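Local atomic coordinates of hypothetical glycoside hydrolase (Parabacteroides distasonis, PDB entry 3TAW), a protein that is an uncharacterised putative glycoside hydrolase of the beta-fructosidase clan, rich in antiparallel beta-sheet. Residues F200-T212 and K231-T245. Residues are numbered along the deposited sequence; the frame is centred on the assembly and turned at random.
Sequences FMYWGEKNVYAAT and KLFSPRSGYFDSQLT. With EDO (1,2-ethanediol), chain G.
Leu232 and Phe233 both lie opposite Val208 in a classic beta bulge, where a single antiparallel bridge joins the loop 231-243 to the far end of a beta-hairpin. Two backbone bonds make the bridge: Val208 N reaches Phe233 O at 3.0 Å, and Leu232 N meets Val208 O at 2.8 Å. Val208 turns its side chain toward the loop. With CG1 anti to the backbone N (chi1 174°), it is CG2 that comes over one face of the Phe233 ring, 3.7 Å from the centroid, in a CH-pi contact offset toward CZ; Tyr262 meets the same ring edge-to-face. Next to it in the bulge, Leu232 CD2 touches the edge of the Tyr202 ring, 3.5 Å from CE2, and also packs on Ala210 CB; the Tyr202 hydroxyl bonds to Pro293 O.

Asn207 makes a side-chain hydrogen bond across the contact. Its OD1 accepts the hydroxyl of Ser234 (OG to OD1 2.8 Å), which approaches tilted 25° from the carbonyl plane, while its ND2 donates to Tyr209 OH at 3.0 Å; bonds at both ends of the amide fix its flip. The Lys231 chain runs obliquely across this amide and beside the Tyr209 ring. Farther along, Leu244 lies alongside Glu205, both pointing the same way, and Thr245 N gives a weak bond to Glu205 O. Glu205 OE2 hydrogen-bonds to an unidentified ligand, probably from the crystallisation liquor. Beyond the contact, Arg236 meets Asp241 OD1 side-on through NE and NH2, and Ser237 N donates to O2 of the 1,2-ethanediol at 2.7 Å. Through a single bulged bridge, hairpin 199-213 of one blade thus meets the loop leading into strand 244-254, probably the first strand of the next, consistent with the five-bladed beta-propeller known in this clan.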
ATOM      1  N   PHE A 200       0.940 -15.458  -3.117  1.00 13.71           N
ATOM      2  CA  PHE A 200       2.134 -14.765  -3.591  1.00 13.23           C
ATOM      3  C   PHE A 200       2.014 -13.277  -3.329  1.00 12.82           C
ATOM      4  O   PHE A 200       0.950 -12.708  -3.484  1.00 12.79           O
ATOM      5  CB  PHE A 200       2.319 -14.998  -5.105  1.00 13.28           C
ATOM      6  CG  PHE A 200       3.704 -14.678  -5.618  1.00 13.61           C
ATOM      7  CD1 PHE A 200       4.032 -13.400  -6.006  1.00 13.68           C
ATOM      8  CD2 PHE A 200       4.670 -15.671  -5.737  1.00 14.44           C
ATOM      9  CE1 PHE A 200       5.307 -13.095  -6.480  1.00 13.70           C
ATOM     10  CE2 PHE A 200       5.947 -15.365  -6.201  1.00 14.36           C
ATOM     11  CZ  PHE A 200       6.260 -14.089  -6.576  1.00 13.92           C
HETATM   12  N   MSE A 201       3.115 -12.647  -2.931  1.00 12.53           N
HETATM   13  CA  MSE A 201       3.134 -11.197  -2.890  0.50 12.25           C
HETATM   14  C   MSE A 201       4.465 -10.644  -3.364  1.00 12.12           C
HETATM   15  O   MSE A 201       5.504 -11.315  -3.300  1.00 12.40           O
HETATM   16  CB  MSE A 201       2.786 -10.669  -1.491  0.50 12.34           C
HETATM   17  CG  MSE A 201       3.762 -11.054  -0.427  0.50 12.61           C
HETATM   18 SE   MSE A 201       3.205 -10.447   1.333  0.38 13.04          SE
HETATM   19  CE  MSE A 201       4.916 -10.735   2.182  0.50 12.70           C
ATOM     20  N   TYR A 202       4.386  -9.430  -3.902  1.00 12.12           N
ATOM     21  CA  TYR A 202       5.546  -8.582  -4.154  1.00 12.05           C
ATOM     22  C   TYR A 202       5.644  -7.677  -2.940  1.00 12.31           C
ATOM     23  O   TYR A 202       4.606  -7.231  -2.399  1.00 12.99           O
ATOM     24  CB  TYR A 202       5.372  -7.770  -5.456  1.00 11.95           C
ATOM     25  CG  TYR A 202       5.166  -8.663  -6.640  1.00 12.09           C
ATOM     26  CD1 TYR A 202       3.888  -9.085  -7.003  1.00 12.08           C
ATOM     27  CD2 TYR A 202       6.242  -9.121  -7.388  1.00 12.16           C
ATOM     28  CE1 TYR A 202       3.691  -9.941  -8.078  1.00 12.12           C
ATOM     29  CE2 TYR A 202       6.053  -9.997  -8.466  1.00 12.41           C
ATOM     30  CZ  TYR A 202       4.780 -10.403  -8.799  1.00 12.55           C
ATOM     31  OH  TYR A 202       4.549 -11.257  -9.856  1.00 12.65           O
ATOM     32  N   TRP A 203       6.849  -7.422  -2.456  1.00 12.28           N
ATOM     33  CA  TRP A 203       6.980  -6.512  -1.321  1.00 12.23           C
ATOM     34  C   TRP A 203       8.300  -5.761  -1.385  1.00 12.71           C
ATOM     35  O   TRP A 203       9.239  -6.172  -2.076  1.00 12.77           O
ATOM     36  CB  TRP A 203       6.808  -7.278   0.010  1.00 12.22           C
ATOM     37  CG  TRP A 203       7.955  -8.198   0.287  1.00 12.52           C
ATOM     38  CD1 TRP A 203       8.131  -9.461  -0.191  1.00 13.08           C
ATOM     39  CD2 TRP A 203       9.124  -7.881   1.037  1.00 13.17           C
ATOM     40  NE1 TRP A 203       9.321  -9.968   0.247  1.00 13.71           N
ATOM     41  CE2 TRP A 203       9.957  -9.014   1.008  1.00 13.55           C
ATOM     42  CE3 TRP A 203       9.536  -6.755   1.746  1.00 13.22           C
ATOM     43  CZ2 TRP A 203      11.196  -9.051   1.649  1.00 14.01           C
ATOM     44  CZ3 TRP A 203      10.751  -6.783   2.386  1.00 13.53           C
ATOM     45  CH2 TRP A 203      11.587  -7.927   2.325  1.00 14.08           C
ATOM     46  N   GLY A 204       8.361  -4.649  -0.671  1.00 12.97           N
ATOM     47  CA  GLY A 204       9.611  -3.920  -0.512  1.00 13.44           C
ATOM     48  C   GLY A 204       9.533  -2.452  -0.856  1.00 14.15           C
ATOM     49  O   GLY A 204       8.591  -1.996  -1.513  1.00 13.71           O
ATOM     50  N   GLU A 205      10.560  -1.736  -0.422  1.00 14.90           N
ATOM     51  CA  GLU A 205      10.755  -0.308  -0.659  1.00 15.82           C
ATOM     52  C   GLU A 205      12.033  -0.049  -1.495  1.00 16.28           C
ATOM     53  O   GLU A 205      11.986   0.642  -2.491  1.00 16.54           O
ATOM     54  CB  GLU A 205      10.871   0.404   0.698  1.00 16.36           C
ATOM     55  CG  GLU A 205      11.162   1.881   0.633  1.00 17.43           C
ATOM     56  CD  GLU A 205      11.495   2.499   1.998  1.00 19.46           C
ATOM     57  OE1 GLU A 205      12.002   1.807   2.911  1.00 20.38           O
ATOM     58  OE2 GLU A 205      11.294   3.711   2.139  1.00 20.40           O
ATOM     59  N   LYS A 206      13.173  -0.582  -1.060  1.00 17.43           N
ATOM     60  CA  LYS A 206      14.453  -0.330  -1.716  1.00 18.66           C
ATOM     61  C   LYS A 206      14.637  -1.134  -3.014  1.00 17.80           C
ATOM     62  O   LYS A 206      15.434  -0.755  -3.853  1.00 18.13           O
ATOM     63  CB  LYS A 206      15.600  -0.658  -0.768  1.00 21.53           C
ATOM     64  CG  LYS A 206      15.643   0.202   0.487  1.00 24.81           C
ATOM     65  CD  LYS A 206      16.766  -0.247   1.430  1.00 28.44           C
ATOM     66  CE  LYS A 206      17.241   0.856   2.379  1.00 32.06           C
ATOM     67  NZ  LYS A 206      16.170   1.806   2.822  1.00 34.33           N
ATOM     68  N   ASN A 207      13.959  -2.281  -3.099  1.00 16.01           N
ATOM     69  CA  ASN A 207      13.848  -3.102  -4.295  1.00 15.10           C
ATOM     70  C   ASN A 207      12.477  -3.765  -4.237  1.00 14.30           C
ATOM     71  O   ASN A 207      11.835  -3.753  -3.193  1.00 13.49           O
ATOM     72  CB  ASN A 207      14.916  -4.213  -4.311  1.00 15.79           C
ATOM     73  CG  ASN A 207      16.321  -3.679  -4.227  1.00 16.41           C
ATOM     74  OD1 ASN A 207      16.910  -3.332  -5.247  1.00 16.73           O
ATOM     75  ND2 ASN A 207      16.881  -3.620  -3.006  1.00 16.47           N
ATOM     76  N   VAL A 208      12.054  -4.366  -5.346  1.00 13.37           N
ATOM     77  CA  VAL A 208      10.882  -5.221  -5.359  1.00 13.07           C
ATOM     78  C   VAL A 208      11.336  -6.676  -5.111  1.00 13.18           C
ATOM     79  O   VAL A 208      12.052  -7.295  -5.926  1.00 14.10           O
ATOM     80  CB  VAL A 208      10.102  -5.078  -6.673  1.00 12.72           C
ATOM     81  CG1 VAL A 208       8.948  -6.086  -6.728  1.00 12.01           C
ATOM     82  CG2 VAL A 208       9.583  -3.639  -6.807  1.00 12.32           C
ATOM     83  N   TYR A 209      10.946  -7.188  -3.955  1.00 13.36           N
ATOM     84  CA  TYR A 209      11.209  -8.547  -3.524  1.00 13.48           C
ATOM     85  C   TYR A 209       9.911  -9.352  -3.668  1.00 13.25           C
ATOM     86  O   TYR A 209       8.889  -8.827  -4.124  1.00 12.83           O
ATOM     87  CB  TYR A 209      11.611  -8.539  -2.032  1.00 13.89           C
ATOM     88  CG  TYR A 209      12.762  -7.630  -1.669  1.00 14.49           C
ATOM     89  CD1 TYR A 209      14.067  -7.959  -1.997  1.00 14.94           C
ATOM     90  CD2 TYR A 209      12.556  -6.445  -0.966  1.00 14.49           C
ATOM     91  CE1 TYR A 209      15.126  -7.133  -1.640  1.00 15.38           C
ATOM     92  CE2 TYR A 209      13.620  -5.619  -0.603  1.00 15.18           C
ATOM     93  CZ  TYR A 209      14.892  -5.959  -0.944  1.00 15.48           C
ATOM     94  OH  TYR A 209      15.971  -5.150  -0.581  1.00 16.46           O
ATOM     95  N   ALA A 210       9.927 -10.622  -3.264  1.00 12.86           N
ATOM     96  CA  ALA A 210       8.691 -11.396  -3.252  1.00 12.75           C
ATOM     97  C   ALA A 210       8.657 -12.399  -2.111  1.00 13.19           C
ATOM     98  O   ALA A 210       9.667 -12.590  -1.437  1.00 14.04           O
ATOM     99  CB  ALA A 210       8.481 -12.104  -4.600  1.00 12.75           C
ATOM    100  N   ALA A 211       7.487 -13.005  -1.897  1.00 12.94           N
ATOM    101  CA  ALA A 211       7.334 -14.036  -0.886  1.00 13.29           C
ATOM    102  C   ALA A 211       6.157 -14.906  -1.214  1.00 13.88           C
ATOM    103  O   ALA A 211       5.219 -14.477  -1.887  1.00 13.66           O
ATOM    104  CB  ALA A 211       7.158 -13.414   0.504  1.00 12.97           C
ATOM    105  N   THR A 212       6.216 -16.141  -0.734  1.00 14.57           N
ATOM    106  CA  THR A 212       5.109 -17.070  -0.875  1.00 14.92           C
ATOM    107  C   THR A 212       4.569 -17.507   0.487  1.00 15.44           C
ATOM    108  O   THR A 212       5.227 -17.374   1.530  1.00 16.09           O
ATOM    109  CB  THR A 212       5.541 -18.294  -1.702  1.00 15.62           C
ATOM    110  OG1 THR A 212       6.585 -19.002  -1.015  1.00 16.55           O
ATOM    111  CG2 THR A 212       6.029 -17.862  -3.074  1.00 15.73           C
ATOM    112  N   LYS A 231      16.120  -9.988  -5.598  1.00 17.85           N
ATOM    113  CA  LYS A 231      15.625  -8.728  -6.141  1.00 17.82           C
ATOM    114  C   LYS A 231      14.982  -8.956  -7.497  1.00 16.96           C
ATOM    115  O   LYS A 231      15.675  -9.202  -8.476  1.00 17.81           O
ATOM    116  CB  LYS A 231      16.774  -7.725  -6.259  1.00 18.49           C
ATOM    117  CG  LYS A 231      17.345  -7.282  -4.912  1.00 19.80           C
ATOM    118  CD  LYS A 231      18.639  -6.492  -5.130  1.00 21.48           C
ATOM    119  CE  LYS A 231      19.458  -6.383  -3.861  1.00 23.48           C
ATOM    120  NZ  LYS A 231      20.778  -5.728  -4.145  1.00 25.55           N
ATOM    121  N   LEU A 232      13.652  -8.886  -7.569  1.00 15.11           N
ATOM    122  CA  LEU A 232      12.952  -9.053  -8.857  1.00 14.66           C
ATOM    123  C   LEU A 232      13.211  -7.886  -9.807  1.00 14.60           C
ATOM    124  O   LEU A 232      13.383  -8.068 -11.028  1.00 15.21           O
ATOM    125  CB  LEU A 232      11.440  -9.206  -8.614  1.00 14.25           C
ATOM    126  CG  LEU A 232      10.984 -10.619  -8.230  1.00 14.45           C
ATOM    127  CD1 LEU A 232      11.622 -11.142  -6.966  1.00 14.87           C
ATOM    128  CD2 LEU A 232       9.437 -10.646  -8.102  1.00 14.37           C
ATOM    129  N   PHE A 233      13.230  -6.681  -9.249  1.00 14.06           N
ATOM    130  CA  PHE A 233      13.793  -5.535  -9.931  1.00 14.27           C
ATOM    131  C   PHE A 233      14.172  -4.472  -8.910  1.00 14.06           C
ATOM    132  O   PHE A 233      13.941  -4.641  -7.698  1.00 13.60           O
ATOM    133  CB  PHE A 233      12.935  -5.000 -11.098  1.00 14.31           C
ATOM    134  CG  PHE A 233      11.621  -4.331 -10.720  1.00 13.92           C
ATOM    135  CD1 PHE A 233      11.556  -2.974 -10.401  1.00 13.79           C
ATOM    136  CD2 PHE A 233      10.424  -5.038 -10.789  1.00 13.82           C
ATOM    137  CE1 PHE A 233      10.342  -2.359 -10.134  1.00 13.55           C
ATOM    138  CE2 PHE A 233       9.204  -4.416 -10.501  1.00 13.17           C
ATOM    139  CZ  PHE A 233       9.158  -3.087 -10.173  1.00 13.22           C
ATOM    140  N   SER A 234      14.853  -3.443  -9.401  1.00 14.71           N
ATOM    141  CA  SER A 234      15.519  -2.495  -8.531  1.00 15.05           C
ATOM    142  C   SER A 234      15.437  -1.092  -9.122  1.00 15.02           C
ATOM    143  O   SER A 234      15.134  -0.915 -10.317  1.00 14.32           O
ATOM    144  CB  SER A 234      16.998  -2.873  -8.395  1.00 16.15           C
ATOM    145  OG  SER A 234      17.189  -4.171  -7.876  1.00 16.92           O
ATOM    146  N   PRO A 235      15.743  -0.086  -8.299  1.00 14.95           N
ATOM    147  CA  PRO A 235      15.870   1.259  -8.823  1.00 15.26           C
ATOM    148  C   PRO A 235      16.900   1.338  -9.943  1.00 15.61           C
ATOM    149  O   PRO A 235      17.848   0.580  -9.956  1.00 16.09           O
ATOM    150  CB  PRO A 235      16.316   2.065  -7.606  1.00 15.67           C
ATOM    151  CG  PRO A 235      15.793   1.273  -6.430  1.00 15.46           C
ATOM    152  CD  PRO A 235      15.982  -0.135  -6.843  1.00 15.17           C
ATOM    153  N   ARG A 236      16.665   2.228 -10.885  1.00 15.92           N
ATOM    154  CA  ARG A 236      17.440   2.258 -12.119  1.00 16.72           C
ATOM    155  C   ARG A 236      17.824   3.667 -12.538  1.00 17.22           C
ATOM    156  O   ARG A 236      17.010   4.597 -12.514  1.00 17.21           O
ATOM    157  CB  ARG A 236      16.674   1.559 -13.229  1.00 16.53           C
ATOM    158  CG  ARG A 236      15.315   2.076 -13.425  1.00 16.02           C
ATOM    159  CD  ARG A 236      14.539   1.420 -14.526  1.00 15.85           C
ATOM    160  NE  ARG A 236      13.205   2.015 -14.527  1.00 15.08           N
ATOM    161  CZ  ARG A 236      12.266   1.851 -15.458  1.00 15.19           C
ATOM    162  NH1 ARG A 236      12.465   1.069 -16.533  1.00 15.67           N
ATOM    163  NH2 ARG A 236      11.103   2.471 -15.290  1.00 15.18           N
ATOM    164  N   SER A 237      19.080   3.806 -12.966  1.00 17.85           N
ATOM    165  CA  SER A 237      19.612   5.082 -13.348  1.00 18.73           C
ATOM    166  C   SER A 237      18.832   5.642 -14.522  1.00 18.16           C
ATOM    167  O   SER A 237      18.565   4.925 -15.484  1.00 17.18           O
ATOM    168  CB  SER A 237      21.082   4.910 -13.751  1.00 20.15           C
ATOM    169  OG  SER A 237      21.546   6.034 -14.488  1.00 22.42           O
ATOM    170  N   GLY A 238      18.484   6.926 -14.442  1.00 18.17           N
ATOM    171  CA  GLY A 238      17.901   7.660 -15.571  1.00 18.40           C
ATOM    172  C   GLY A 238      16.385   7.661 -15.657  1.00 17.86           C
ATOM    173  O   GLY A 238      15.811   8.289 -16.553  1.00 18.31           O
ATOM    174  N   TYR A 239      15.726   6.954 -14.744  1.00 17.16           N
ATOM    175  CA  TYR A 239      14.268   6.873 -14.738  1.00 16.48           C
ATOM    176  C   TYR A 239      13.721   7.468 -13.464  1.00 16.15           C
ATOM    177  O   TYR A 239      14.465   7.730 -12.530  1.00 16.38           O
ATOM    178  CB  TYR A 239      13.800   5.418 -14.876  1.00 16.21           C
ATOM    179  CG  TYR A 239      14.161   4.783 -16.205  1.00 16.16           C
ATOM    180  CD1 TYR A 239      15.444   4.263 -16.442  1.00 16.46           C
ATOM    181  CD2 TYR A 239      13.237   4.706 -17.234  1.00 16.29           C
ATOM    182  CE1 TYR A 239      15.762   3.678 -17.669  1.00 16.77           C
ATOM    183  CE2 TYR A 239      13.554   4.148 -18.463  1.00 16.53           C
ATOM    184  CZ  TYR A 239      14.814   3.612 -18.671  1.00 16.84           C
ATOM    185  OH  TYR A 239      15.108   3.056 -19.898  1.00 17.16           O
ATOM    186  N   PHE A 240      12.410   7.659 -13.433  1.00 15.77           N
ATOM    187  CA  PHE A 240      11.726   8.237 -12.263  1.00 15.80           C
ATOM    188  C   PHE A 240      11.879   7.370 -11.019  1.00 15.49           C
ATOM    189  O   PHE A 240      11.831   7.890  -9.896  1.00 15.76           O
ATOM    190  CB  PHE A 240      10.240   8.457 -12.553  1.00 15.61           C
ATOM    191  CG  PHE A 240       9.448   7.187 -12.654  1.00 15.17           C
ATOM    192  CD1 PHE A 240       9.446   6.455 -13.833  1.00 15.87           C
ATOM    193  CD2 PHE A 240       8.724   6.715 -11.569  1.00 14.85           C
ATOM    194  CE1 PHE A 240       8.741   5.272 -13.930  1.00 15.31           C
ATOM    195  CE2 PHE A 240       8.005   5.538 -11.648  1.00 14.89           C
ATOM    196  CZ  PHE A 240       8.034   4.797 -12.838  1.00 14.76           C
ATOM    197  N   ASP A 241      12.014   6.055 -11.220  1.00 14.95           N
ATOM    198  CA  ASP A 241      12.227   5.112 -10.129  1.00 14.49           C
ATOM    199  C   ASP A 241      13.701   4.747  -9.990  1.00 15.21           C
ATOM    200  O   ASP A 241      14.092   3.616 -10.208  1.00 15.13           O
ATOM    201  CB  ASP A 241      11.341   3.870 -10.302  1.00 14.23           C
ATOM    202  CG  ASP A 241      11.556   3.136 -11.633  1.00 14.47           C
ATOM    203  OD1 ASP A 241      12.088   3.719 -12.626  1.00 15.08           O
ATOM    204  OD2 ASP A 241      11.137   1.943 -11.697  1.00 13.84           O
ATOM    205  N   SER A 242      14.481   5.735  -9.563  1.00 15.78           N
ATOM    206  CA  SER A 242      15.935   5.691  -9.554  1.00 16.65           C
ATOM    207  C   SER A 242      16.531   5.626  -8.153  1.00 17.03           C
ATOM    208  O   SER A 242      17.731   5.342  -8.008  1.00 17.42           O
ATOM    209  CB  SER A 242      16.487   6.904 -10.328  1.00 17.23           C
ATOM    210  OG  SER A 242      15.747   8.107 -10.059  1.00 17.73           O
ATOM    211  N   GLN A 243      15.726   5.891  -7.118  1.00 16.76           N
ATOM    212  CA  GLN A 243      16.170   5.692  -5.739  1.00 17.49           C
ATOM    213  C   GLN A 243      15.419   4.599  -5.003  1.00 16.85           C
ATOM    214  O   GLN A 243      16.017   3.874  -4.203  1.00 17.10           O
ATOM    215  CB  GLN A 243      16.110   6.995  -4.929  1.00 18.70           C
ATOM    216  CG  GLN A 243      16.799   6.852  -3.570  1.00 20.23           C
ATOM    217  CD  GLN A 243      16.801   8.142  -2.763  1.00 21.62           C
ATOM    218  OE1 GLN A 243      16.248   8.199  -1.662  1.00 24.36           O
ATOM    219  NE2 GLN A 243      17.420   9.170  -3.300  1.00 22.65           N
ATOM    220  N   LEU A 244      14.109   4.515  -5.236  1.00 15.87           N
ATOM    221  CA  LEU A 244      13.266   3.482  -4.605  1.00 15.44           C
ATOM    222  C   LEU A 244      12.289   2.914  -5.612  1.00 14.80           C
ATOM    223  O   LEU A 244      11.884   3.600  -6.551  1.00 14.99           O
ATOM    224  CB  LEU A 244      12.473   4.032  -3.404  1.00 15.45           C
ATOM    225  CG  LEU A 244      13.241   4.675  -2.247  1.00 16.09           C
ATOM    226  CD1 LEU A 244      12.244   5.379  -1.303  1.00 15.73           C
ATOM    227  CD2 LEU A 244      14.139   3.670  -1.511  1.00 15.99           C
ATOM    228  N   THR A 245      11.933   1.648  -5.393  1.00 14.44           N
ATOM    229  CA  THR A 245      10.852   0.950  -6.124  1.00 14.25           C
ATOM    230  C   THR A 245       9.951   0.268  -5.079  1.00 13.84           C
ATOM    231  O   THR A 245      10.208  -0.866  -4.647  1.00 14.38           O
ATOM    232  CB  THR A 245      11.386  -0.109  -7.097  1.00 14.50           C
ATOM    233  OG1 THR A 245      12.253  -1.006  -6.397  1.00 15.08           O
ATOM    234  CG2 THR A 245      12.155   0.544  -8.251  1.00 14.51           C
TER
HETATM  235  C1  EDO G 392      22.874   1.765 -12.079  1.00 26.49           C
HETATM  236  O1  EDO G 392      22.781   3.131 -11.634  1.00 31.26           O
HETATM  237  C2  EDO G 392      21.542   1.081 -11.891  1.00 22.94           C
HETATM  238  O2  EDO G 392      20.674   1.625 -12.872  1.00 19.96           O